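Local coordinates for SorB (Sorangium cellulosum, PDB 6B2V), which supplies, in this fragment, the pyran synthase domain of module nine in the sorangicin pathway, part of a trans-acyltransferase polyketide assembly line making an antibiotic, at residues A[26-34]-A[198-206]; A[40-50]-A[96-107]. One frame throughout, in Å; residues are numbered along the deposited sequence.

Overall arrangement
The pyran synthase domain has the double-hotdog architecture of polyketide dehydratases, and the two contacts differ in what they join. Contact 1 (26-34 with 198-206) ties the start of the N-terminal hotdog to a loop of the C-terminal one; contact 2 (40-50 with 96-107) pairs two antiparallel strands wholly within the N-terminal hotdog. Their centres lie about 14 Å apart, on the same side of the chain's centre. Strand 33-35 connects them, because it leaves contact 1 and runs as the neighbour of strand 41-48. There Arg33 O lies 2.9 Å from Ala45 N, probably hydrogen-bonded, and Glu34 OE1 forms a salt bridge of 2.7 Å with Arg42 NH2.

Contact 1 (A[26-34]-A[198-206]); sequences QRHPLVHRE and PGDEAFLLD
Asp200 OD1 is gripped twice, by Arg27 NH2 at 2.7 Å and by the backbone N of Ala202 at 2.9 Å, in a seam between the N-terminal and C-terminal hotdog folds. The Ala202 bond closes an Asx turn, which steadies the carboxylate for the arginine. Arg27 meets it end-on, NH1 reaching the syn lone pair of Asp200 OD2 at 2.8 Å with a nearly straight N-H...O of 168°. The guanidinium and carboxylate planes are only 26° apart, and the end-on approach gives each nitrogen its own oxygen. The Arg27 chain, extended through chi2, bends at chi3 (80°), bringing the guanidinium to the carboxylate. Ala202 is small enough for its CB to lie against one guanidinium face while also touching Pro29 CD.

Next to this salt bridge the contact becomes apolar. Pro29 lays CG over one face of the Phe203 ring, a CH-pi contact 4.0 Å from the centroid, while Leu30 comes to the edge of that ring. Proline, its ring fixing phi at the value needed, suits the second position of the type I turn His28-Val31. Within that turn, His28 ND1 accepts from Leu30 N, and its NE2 bonds Glu69 on helix 64-77. Glu69 also takes the backbone N of Leu204 and Leu205, so one carboxylate holds both sides of the seam. The imidazole stands nearly perpendicular to the Phe203 ring, with His28 CE1 4.0 Å from Phe203 CD1.

Contact 2 (A[40-50]-A[96-107]); sequences GRRAFAAVFDG and IRDRACELRVVL
Phe48 turns the edge of its ring to Leu103, its CE2 lying 4.0 Å from Leu103 CB, on the inward side of an antiparallel strand pair in the N-terminal hotdog fold. Strands 41-48 and 101-107 keep an unbroken register through eight backbone hydrogen bonds, from Arg42-Leu107 to Phe48-Cys101. Beside Phe48, with Ile96 CG1 anti to the carbonyl carbon (chi1 -63°) and chi2 extended, the Ile96 CD1 methyl reaches Phe48 CB at 3.9 Å.

Phe44 shares this face, its CB against Val105 CG1 and its CE1 4.3 Å from Leu107 CD1. Large apolar residues suit the face because helix 64-77 packs on it: Phe44 and Val105 touch Ala74, and Leu103 touches Met70. The Phe48 ring also meets Phe62 edge-to-face.

The opposite face, with Ala43, Ala45, Val47, Glu102, Arg104 and Val106, mixes small, beta-branched and charged side chains. Ala43 and Ala45 put only methyls there, and the longer Glu102 chain lies alongside: extended beyond CG, it brings OE2 to 3.9 Å from Ala45 CB, and that oxygen has a long, weak ion pair with Arg33. Val47 lies beside the same glutamate, CG2 against Glu102 CB. At the far end Arg41, held by a salt bridge to Asp37, spreads its guanidinium flat over a methyl of Val106, with CG1 centred on one face, 3.7 Å from Arg41 CZ.

Contact 1 (A[26-34]-A[198-206])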
loop_
_atom_site.group_PDB
_atom_site.type_symbol
_atom_site.label_atom_id
_atom_site.label_comp_id
_atom_site.label_asym_id
_atom_site.label_seq_id
_atom_site.Cartn_x
_atom_site.Cartn_y
_atom_site.Cartn_z
ATOM N N GLN A 26 -6.188 -8.204 20.625
ATOM C CA GLN A 26 -5.160 -8.705 19.706
ATOM C C GLN A 26 -4.109 -7.656 19.450
ATOM O O GLN A 26 -4.444 -6.608 19.016
ATOM C CB GLN A 26 -5.780 -9.095 18.363
ATOM C CG GLN A 26 -4.736 -9.485 17.331
ATOM C CD GLN A 26 -5.128 -9.170 15.875
ATOM O OE1 GLN A 26 -4.314 -8.644 15.091
ATOM N NE2 GLN A 26 -6.373 -9.501 15.510
ATOM N N ARG A 27 -2.858 -7.917 19.775
ATOM C CA ARG A 27 -1.821 -6.940 19.553
ATOM C C ARG A 27 -1.551 -6.600 18.084
ATOM O O ARG A 27 -1.468 -7.464 17.290
ATOM C CB ARG A 27 -0.544 -7.493 20.179
ATOM C CG ARG A 27 0.711 -6.689 19.948
ATOM C CD ARG A 27 1.987 -7.454 20.291
ATOM N NE ARG A 27 2.454 -8.402 19.285
ATOM C CZ ARG A 27 3.111 -8.094 18.169
ATOM N NH1 ARG A 27 3.344 -6.846 17.829
ATOM N NH2 ARG A 27 3.522 -9.063 17.384
ATOM N N HIS A 28 -1.446 -5.332 17.756
ATOM C CA HIS A 28 -1.071 -4.943 16.423
ATOM C C HIS A 28 -0.222 -3.707 16.529
ATOM O O HIS A 28 -0.572 -2.825 17.233
ATOM C CB HIS A 28 -2.298 -4.728 15.586
ATOM C CG HIS A 28 -1.996 -4.534 14.143
ATOM N ND1 HIS A 28 -1.574 -3.338 13.637
ATOM C CD2 HIS A 28 -2.050 -5.381 13.099
ATOM C CE1 HIS A 28 -1.358 -3.456 12.350
ATOM N NE2 HIS A 28 -1.649 -4.685 11.996
ATOM N N PRO A 29 0.829 -3.582 15.753
ATOM C CA PRO A 29 1.716 -2.430 15.873
ATOM C C PRO A 29 1.042 -1.084 15.605
ATOM O O PRO A 29 1.526 -0.089 16.012
ATOM C CB PRO A 29 2.766 -2.686 14.811
ATOM C CG PRO A 29 2.785 -4.158 14.690
ATOM C CD PRO A 29 1.387 -4.586 14.837
ATOM N N LEU A 30 -0.017 -1.111 14.839
ATOM C CA LEU A 30 -0.684 0.133 14.471
ATOM C C LEU A 30 -1.996 0.435 15.166
ATOM O O LEU A 30 -2.575 1.433 14.923
ATOM C CB LEU A 30 -0.843 0.238 12.951
ATOM C CG LEU A 30 0.364 -0.116 12.094
ATOM C CD1 LEU A 30 -0.058 -0.108 10.651
ATOM C CD2 LEU A 30 1.529 0.824 12.303
ATOM N N VAL A 31 -2.492 -0.481 15.958
ATOM C CA VAL A 31 -3.712 -0.275 16.677
ATOM C C VAL A 31 -3.514 -0.648 18.126
ATOM O O VAL A 31 -3.459 -1.770 18.429
ATOM C CB VAL A 31 -4.798 -1.169 16.108
ATOM C CG1 VAL A 31 -6.076 -0.979 16.863
ATOM C CG2 VAL A 31 -4.989 -0.875 14.647
ATOM N N HIS A 32 -3.398 0.338 18.995
ATOM C CA HIS A 32 -3.158 0.067 20.399
ATOM C C HIS A 32 -4.350 0.025 21.344
ATOM O O HIS A 32 -4.332 -0.698 22.289
ATOM C CB HIS A 32 -2.123 1.031 20.933
ATOM C CG HIS A 32 -0.857 1.065 20.149
ATOM N ND1 HIS A 32 0.067 2.066 20.270
ATOM C CD2 HIS A 32 -0.354 0.203 19.247
ATOM C CE1 HIS A 32 1.076 1.829 19.465
ATOM N NE2 HIS A 32 0.843 0.701 18.830
ATOM N N ARG A 33 -5.369 0.835 21.101
ATOM C CA ARG A 33 -6.505 0.824 22.011
ATOM C C ARG A 33 -7.779 1.257 21.313
ATOM O O ARG A 33 -7.745 1.906 20.269
ATOM C CB ARG A 33 -6.172 1.608 23.284
ATOM C CG ARG A 33 -5.963 3.096 23.060
ATOM C CD ARG A 33 -5.542 3.794 24.344
ATOM N NE ARG A 33 -5.381 5.235 24.156
ATOM C CZ ARG A 33 -4.286 5.808 23.669
ATOM N NH1 ARG A 33 -3.246 5.064 23.317
ATOM N NH2 ARG A 33 -4.229 7.126 23.533
ATOM N N GLU A 34 -8.906 0.884 21.905
ATOM C CA GLU A 34 -10.191 1.325 21.421
ATOM C C GLU A 34 -10.528 2.604 22.193
ATOM O O GLU A 34 -10.272 2.698 23.346
ATOM C CB GLU A 34 -11.298 0.273 21.523
ATOM C CG GLU A 34 -12.617 0.792 20.984
ATOM C CD GLU A 34 -13.639 -0.233 20.596
ATOM O OE1 GLU A 34 -13.415 -1.403 20.756
ATOM O OE2 GLU A 34 -14.646 0.176 20.108
ATOM N N PRO A 198 12.013 -12.269 9.811
ATOM C CA PRO A 198 10.618 -12.082 9.489
ATOM C C PRO A 198 10.136 -10.808 10.083
ATOM O O PRO A 198 10.722 -10.220 10.966
ATOM C CB PRO A 198 9.937 -13.245 10.170
ATOM C CG PRO A 198 10.812 -13.559 11.285
ATOM C CD PRO A 198 12.198 -13.354 10.772
ATOM N N GLY A 199 8.987 -10.379 9.607
ATOM C CA GLY A 199 8.468 -9.138 10.122
ATOM C C GLY A 199 7.791 -9.325 11.429
ATOM O O GLY A 199 8.030 -10.312 12.109
ATOM N N ASP A 200 7.131 -8.290 11.886
ATOM C CA ASP A 200 6.307 -8.512 13.013
ATOM C C ASP A 200 5.203 -9.276 12.315
ATOM O O ASP A 200 4.542 -8.779 11.429
ATOM C CB ASP A 200 5.800 -7.209 13.540
ATOM C CG ASP A 200 4.977 -7.368 14.763
ATOM O OD1 ASP A 200 4.288 -8.349 14.877
ATOM O OD2 ASP A 200 5.036 -6.465 15.574
ATOM N N GLU A 201 4.901 -10.464 12.802
ATOM C CA GLU A 201 3.862 -11.306 12.211
ATOM C C GLU A 201 2.447 -10.840 12.502
ATOM O O GLU A 201 1.508 -11.376 12.045
ATOM C CB GLU A 201 4.077 -12.810 12.464
ATOM C CG GLU A 201 5.372 -13.281 11.821
ATOM C CD GLU A 201 5.671 -14.741 12.079
ATOM O OE1 GLU A 201 6.851 -15.009 12.392
ATOM O OE2 GLU A 201 4.755 -15.532 11.980
ATOM N N ALA A 202 2.337 -9.803 13.315
ATOM C CA ALA A 202 1.043 -9.193 13.572
ATOM C C ALA A 202 0.495 -8.467 12.341
ATOM O O ALA A 202 -0.695 -8.338 12.135
ATOM C CB ALA A 202 1.100 -8.262 14.747
ATOM N N PHE A 203 1.410 -7.998 11.523
ATOM C CA PHE A 203 1.018 -7.327 10.299
ATOM C C PHE A 203 0.442 -8.297 9.263
ATOM O O PHE A 203 0.974 -9.357 9.132
ATOM C CB PHE A 203 2.237 -6.706 9.621
ATOM C CG PHE A 203 2.759 -5.439 10.232
ATOM C CD1 PHE A 203 1.997 -4.314 10.335
ATOM C CD2 PHE A 203 4.059 -5.346 10.597
ATOM C CE1 PHE A 203 2.516 -3.154 10.838
ATOM C CE2 PHE A 203 4.584 -4.207 11.116
ATOM C CZ PHE A 203 3.804 -3.103 11.234
ATOM N N LEU A 204 -0.653 -7.974 8.605
ATOM C CA LEU A 204 -1.095 -8.773 7.491
ATOM C C LEU A 204 -0.210 -8.293 6.329
ATOM O O LEU A 204 0.532 -9.059 5.756
ATOM C CB LEU A 204 -2.538 -8.595 7.186
ATOM C CG LEU A 204 -3.060 -9.337 5.966
ATOM C CD1 LEU A 204 -2.601 -10.774 5.892
ATOM C CD2 LEU A 204 -4.556 -9.275 5.918
ATOM N N LEU A 205 -0.248 -6.994 6.070
ATOM C CA LEU A 205 0.671 -6.389 5.119
ATOM C C LEU A 205 1.681 -5.483 5.863
ATOM O O LEU A 205 1.359 -4.401 6.193
ATOM C CB LEU A 205 -0.057 -5.556 4.083
ATOM C CG LEU A 205 0.774 -4.977 2.940
ATOM C CD1 LEU A 205 1.520 -6.051 2.170
ATOM C CD2 LEU A 205 -0.103 -4.184 2.022
ATOM N N ASP A 206 2.894 -5.972 6.057
ATOM C CA ASP A 206 3.974 -5.226 6.635
ATOM C C ASP A 206 4.251 -4.084 5.660
ATOM O O ASP A 206 4.301 -4.267 4.511
ATOM C CB ASP A 206 5.255 -6.114 6.713
ATOM C CG ASP A 206 6.447 -5.463 7.445
ATOM O OD1 ASP A 206 6.995 -4.421 7.110
ATOM O OD2 ASP A 206 6.932 -6.035 8.363
HETATM O O HOH W 1 -2.806 -9.431 13.321
#

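Contact 2 (A[40-50]-A[96-107])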
loop_
_atom_site.group_PDB
_atom_site.type_symbol
_atom_site.label_atom_id
_atom_site.label_comp_id
_atom_site.label_asym_id
_atom_site.label_seq_id
_atom_site.Cartn_x
_atom_site.Cartn_y
_atom_site.Cartn_z
ATOM N N GLY A 40 -22.954 4.408 16.361
ATOM C CA GLY A 40 -22.628 3.527 15.256
ATOM C C GLY A 40 -21.300 3.916 14.617
ATOM O O GLY A 40 -21.144 4.028 13.395
ATOM N N ARG A 41 -20.391 4.242 15.505
ATOM C CA ARG A 41 -19.025 4.541 15.172
ATOM C C ARG A 41 -18.145 3.886 16.183
ATOM O O ARG A 41 -18.444 3.826 17.320
ATOM C CB ARG A 41 -18.740 6.011 15.206
ATOM C CG ARG A 41 -19.280 6.699 14.007
ATOM C CD ARG A 41 -19.268 8.198 14.131
ATOM N NE ARG A 41 -18.251 8.715 15.011
ATOM C CZ ARG A 41 -17.487 9.728 14.665
ATOM N NH1 ARG A 41 -17.660 10.245 13.479
ATOM N NH2 ARG A 41 -16.537 10.197 15.468
ATOM N N ARG A 42 -17.034 3.377 15.730
ATOM C CA ARG A 42 -16.035 2.808 16.581
ATOM C C ARG A 42 -14.716 3.439 16.185
ATOM O O ARG A 42 -14.473 3.651 15.061
ATOM C CB ARG A 42 -16.016 1.309 16.469
ATOM C CG ARG A 42 -17.231 0.731 17.159
ATOM C CD ARG A 42 -17.204 -0.746 17.316
ATOM N NE ARG A 42 -16.210 -1.238 18.229
ATOM C CZ ARG A 42 -16.025 -2.525 18.444
ATOM N NH1 ARG A 42 -16.776 -3.395 17.827
ATOM N NH2 ARG A 42 -15.101 -2.946 19.246
ATOM N N ALA A 43 -13.903 3.718 17.166
ATOM C CA ALA A 43 -12.663 4.417 16.982
ATOM C C ALA A 43 -11.548 3.734 17.705
ATOM O O ALA A 43 -11.728 3.197 18.745
ATOM C CB ALA A 43 -12.813 5.856 17.476
ATOM N N PHE A 44 -10.378 3.742 17.088
ATOM C CA PHE A 44 -9.180 3.145 17.622
ATOM C C PHE A 44 -8.007 4.084 17.508
ATOM O O PHE A 44 -8.008 4.907 16.675
ATOM C CB PHE A 44 -8.834 1.825 16.919
ATOM C CG PHE A 44 -9.906 0.807 17.022
ATOM C CD1 PHE A 44 -10.959 0.869 16.200
ATOM C CD2 PHE A 44 -9.849 -0.175 17.950
ATOM C CE1 PHE A 44 -11.976 -0.022 16.282
ATOM C CE2 PHE A 44 -10.856 -1.083 18.043
ATOM C CZ PHE A 44 -11.918 -1.006 17.207
ATOM N N ALA A 45 -7.028 3.916 18.375
ATOM C CA ALA A 45 -5.887 4.776 18.412
ATOM C C ALA A 45 -4.571 4.087 18.689
ATOM O O ALA A 45 -4.554 3.025 19.181
ATOM C CB ALA A 45 -6.134 5.865 19.435
ATOM N N ALA A 46 -3.492 4.731 18.269
ATOM C CA ALA A 46 -2.142 4.324 18.517
ATOM C C ALA A 46 -1.244 5.545 18.647
ATOM O O ALA A 46 -1.453 6.507 18.033
ATOM C CB ALA A 46 -1.633 3.413 17.400
ATOM N N VAL A 47 -0.218 5.440 19.456
ATOM C CA VAL A 47 0.754 6.487 19.609
ATOM C C VAL A 47 2.099 5.999 19.090
ATOM O O VAL A 47 2.507 4.979 19.444
ATOM C CB VAL A 47 0.950 6.848 21.084
ATOM C CG1 VAL A 47 2.015 7.885 21.223
ATOM C CG2 VAL A 47 -0.348 7.345 21.655
ATOM N N PHE A 48 2.735 6.777 18.246
ATOM C CA PHE A 48 4.015 6.459 17.679
ATOM C C PHE A 48 5.042 7.464 18.093
ATOM O O PHE A 48 4.767 8.605 18.183
ATOM C CB PHE A 48 3.923 6.436 16.164
ATOM C CG PHE A 48 2.861 5.536 15.654
ATOM C CD1 PHE A 48 3.078 4.191 15.572
ATOM C CD2 PHE A 48 1.647 6.010 15.303
ATOM C CE1 PHE A 48 2.109 3.357 15.133
ATOM C CE2 PHE A 48 0.670 5.171 14.858
ATOM C CZ PHE A 48 0.898 3.830 14.777
ATOM N N ASP A 49 6.200 6.976 18.435
ATOM C CA ASP A 49 7.298 7.827 18.839
ATOM C C ASP A 49 8.406 8.033 17.841
ATOM O O ASP A 49 9.254 8.814 18.065
ATOM C CB ASP A 49 7.866 7.421 20.192
ATOM C CG ASP A 49 8.557 6.105 20.176
ATOM O OD1 ASP A 49 8.789 5.531 19.140
ATOM O OD2 ASP A 49 8.854 5.645 21.246
ATOM N N GLY A 50 8.337 7.372 16.712
ATOM C CA GLY A 50 9.358 7.525 15.718
ATOM C C GLY A 50 10.484 6.520 15.743
ATOM O O GLY A 50 11.283 6.470 14.838
ATOM N N ILE A 96 6.863 11.844 11.912
ATOM C CA ILE A 96 7.055 11.735 13.331
ATOM C C ILE A 96 8.500 11.494 13.655
ATOM O O ILE A 96 9.001 10.441 13.398
ATOM C CB ILE A 96 6.252 10.574 13.891
ATOM C CG1 ILE A 96 4.776 10.834 13.672
ATOM C CG2 ILE A 96 6.479 10.448 15.381
ATOM C CD1 ILE A 96 3.878 9.689 14.007
ATOM N N ARG A 97 9.119 12.496 14.237
ATOM C CA ARG A 97 10.497 12.437 14.611
ATOM C C ARG A 97 10.782 13.057 15.967
ATOM O O ARG A 97 11.208 12.423 16.858
ATOM C CB ARG A 97 11.316 13.184 13.606
ATOM C CG ARG A 97 12.781 12.803 13.593
ATOM C CD ARG A 97 13.513 13.783 12.717
ATOM N NE ARG A 97 13.585 13.258 11.372
ATOM C CZ ARG A 97 12.980 13.733 10.299
ATOM N NH1 ARG A 97 12.207 14.807 10.356
ATOM N NH2 ARG A 97 13.150 13.083 9.159
ATOM N N ASP A 98 10.538 14.331 16.072
ATOM C CA ASP A 98 10.844 15.051 17.299
ATOM C C ASP A 98 10.095 14.591 18.571
ATOM O O ASP A 98 10.656 14.413 19.628
ATOM C CB ASP A 98 10.564 16.531 17.041
ATOM C CG ASP A 98 9.277 16.756 16.221
ATOM O OD1 ASP A 98 9.242 16.478 14.996
ATOM O OD2 ASP A 98 8.285 17.190 16.821
ATOM N N ARG A 99 8.816 14.372 18.406
ATOM C CA ARG A 99 7.909 14.052 19.482
ATOM C C ARG A 99 6.922 12.975 19.087
ATOM O O ARG A 99 6.536 12.924 17.973
ATOM C CB ARG A 99 7.162 15.353 19.702
ATOM C CG ARG A 99 5.829 15.339 20.462
ATOM C CD ARG A 99 5.601 16.598 21.268
ATOM N NE ARG A 99 6.628 16.767 22.258
ATOM C CZ ARG A 99 6.494 16.584 23.573
ATOM N NH1 ARG A 99 5.353 16.281 24.140
ATOM N NH2 ARG A 99 7.559 16.727 24.337
ATOM N N ALA A 100 6.425 12.215 20.036
ATOM C CA ALA A 100 5.414 11.219 19.740
ATOM C C ALA A 100 4.073 11.862 19.336
ATOM O O ALA A 100 3.832 12.980 19.617
ATOM C CB ALA A 100 5.184 10.320 20.888
ATOM N N CYS A 101 3.243 11.110 18.614
ATOM C CA CYS A 101 1.947 11.562 18.137
ATOM C C CYS A 101 0.932 10.445 18.125
ATOM O O CYS A 101 1.241 9.326 17.836
ATOM C CB CYS A 101 2.096 12.091 16.715
ATOM S SG CYS A 101 0.785 13.155 16.065
ATOM N N GLU A 102 -0.305 10.789 18.385
ATOM C CA GLU A 102 -1.355 9.827 18.331
ATOM C C GLU A 102 -2.016 9.847 16.969
ATOM O O GLU A 102 -2.152 10.850 16.397
ATOM C CB GLU A 102 -2.405 10.144 19.386
ATOM C CG GLU A 102 -3.613 9.228 19.400
ATOM C CD GLU A 102 -4.840 9.762 20.165
ATOM O OE1 GLU A 102 -5.542 10.646 19.720
ATOM O OE2 GLU A 102 -5.138 9.247 21.179
ATOM N N LEU A 103 -2.379 8.686 16.477
ATOM C CA LEU A 103 -3.125 8.550 15.244
ATOM C C LEU A 103 -4.411 7.834 15.590
ATOM O O LEU A 103 -4.368 6.874 16.292
ATOM C CB LEU A 103 -2.333 7.751 14.223
ATOM C CG LEU A 103 -2.645 7.930 12.771
ATOM C CD1 LEU A 103 -2.579 9.351 12.333
ATOM C CD2 LEU A 103 -1.665 7.122 11.968
ATOM N N ARG A 104 -5.510 8.329 15.069
ATOM C CA ARG A 104 -6.814 7.762 15.324
ATOM C C ARG A 104 -7.503 7.376 14.052
ATOM O O ARG A 104 -7.337 8.028 13.101
ATOM C CB ARG A 104 -7.674 8.767 16.085
ATOM C CG ARG A 104 -9.021 8.243 16.496
ATOM C CD ARG A 104 -9.892 9.297 17.146
ATOM N NE ARG A 104 -9.253 9.970 18.264
ATOM C CZ ARG A 104 -9.705 11.113 18.762
ATOM N NH1 ARG A 104 -10.741 11.693 18.217
ATOM N NH2 ARG A 104 -9.117 11.696 19.771
ATOM N N VAL A 105 -8.202 6.255 14.066
ATOM C CA VAL A 105 -8.949 5.831 12.925
ATOM C C VAL A 105 -10.375 5.620 13.368
ATOM O O VAL A 105 -10.606 4.922 14.286
ATOM C CB VAL A 105 -8.346 4.569 12.266
ATOM C CG1 VAL A 105 -8.234 3.439 13.230
ATOM C CG2 VAL A 105 -9.147 4.145 11.075
ATOM N N VAL A 106 -11.300 6.236 12.673
ATOM C CA VAL A 106 -12.712 6.147 12.968
ATOM C C VAL A 106 -13.438 5.370 11.874
ATOM O O VAL A 106 -13.271 5.632 10.737
ATOM C CB VAL A 106 -13.313 7.561 13.067
ATOM C CG1 VAL A 106 -14.803 7.525 13.354
ATOM C CG2 VAL A 106 -12.634 8.329 14.143
ATOM N N LEU A 107 -14.255 4.418 12.276
ATOM C CA LEU A 107 -15.014 3.602 11.373
ATOM C C LEU A 107 -16.474 3.944 11.490
ATOM O O LEU A 107 -16.946 4.008 12.547
ATOM C CB LEU A 107 -14.857 2.150 11.754
ATOM C CG LEU A 107 -13.438 1.606 11.843
ATOM C CD1 LEU A 107 -13.465 0.139 12.259
ATOM C CD2 LEU A 107 -12.777 1.753 10.493
#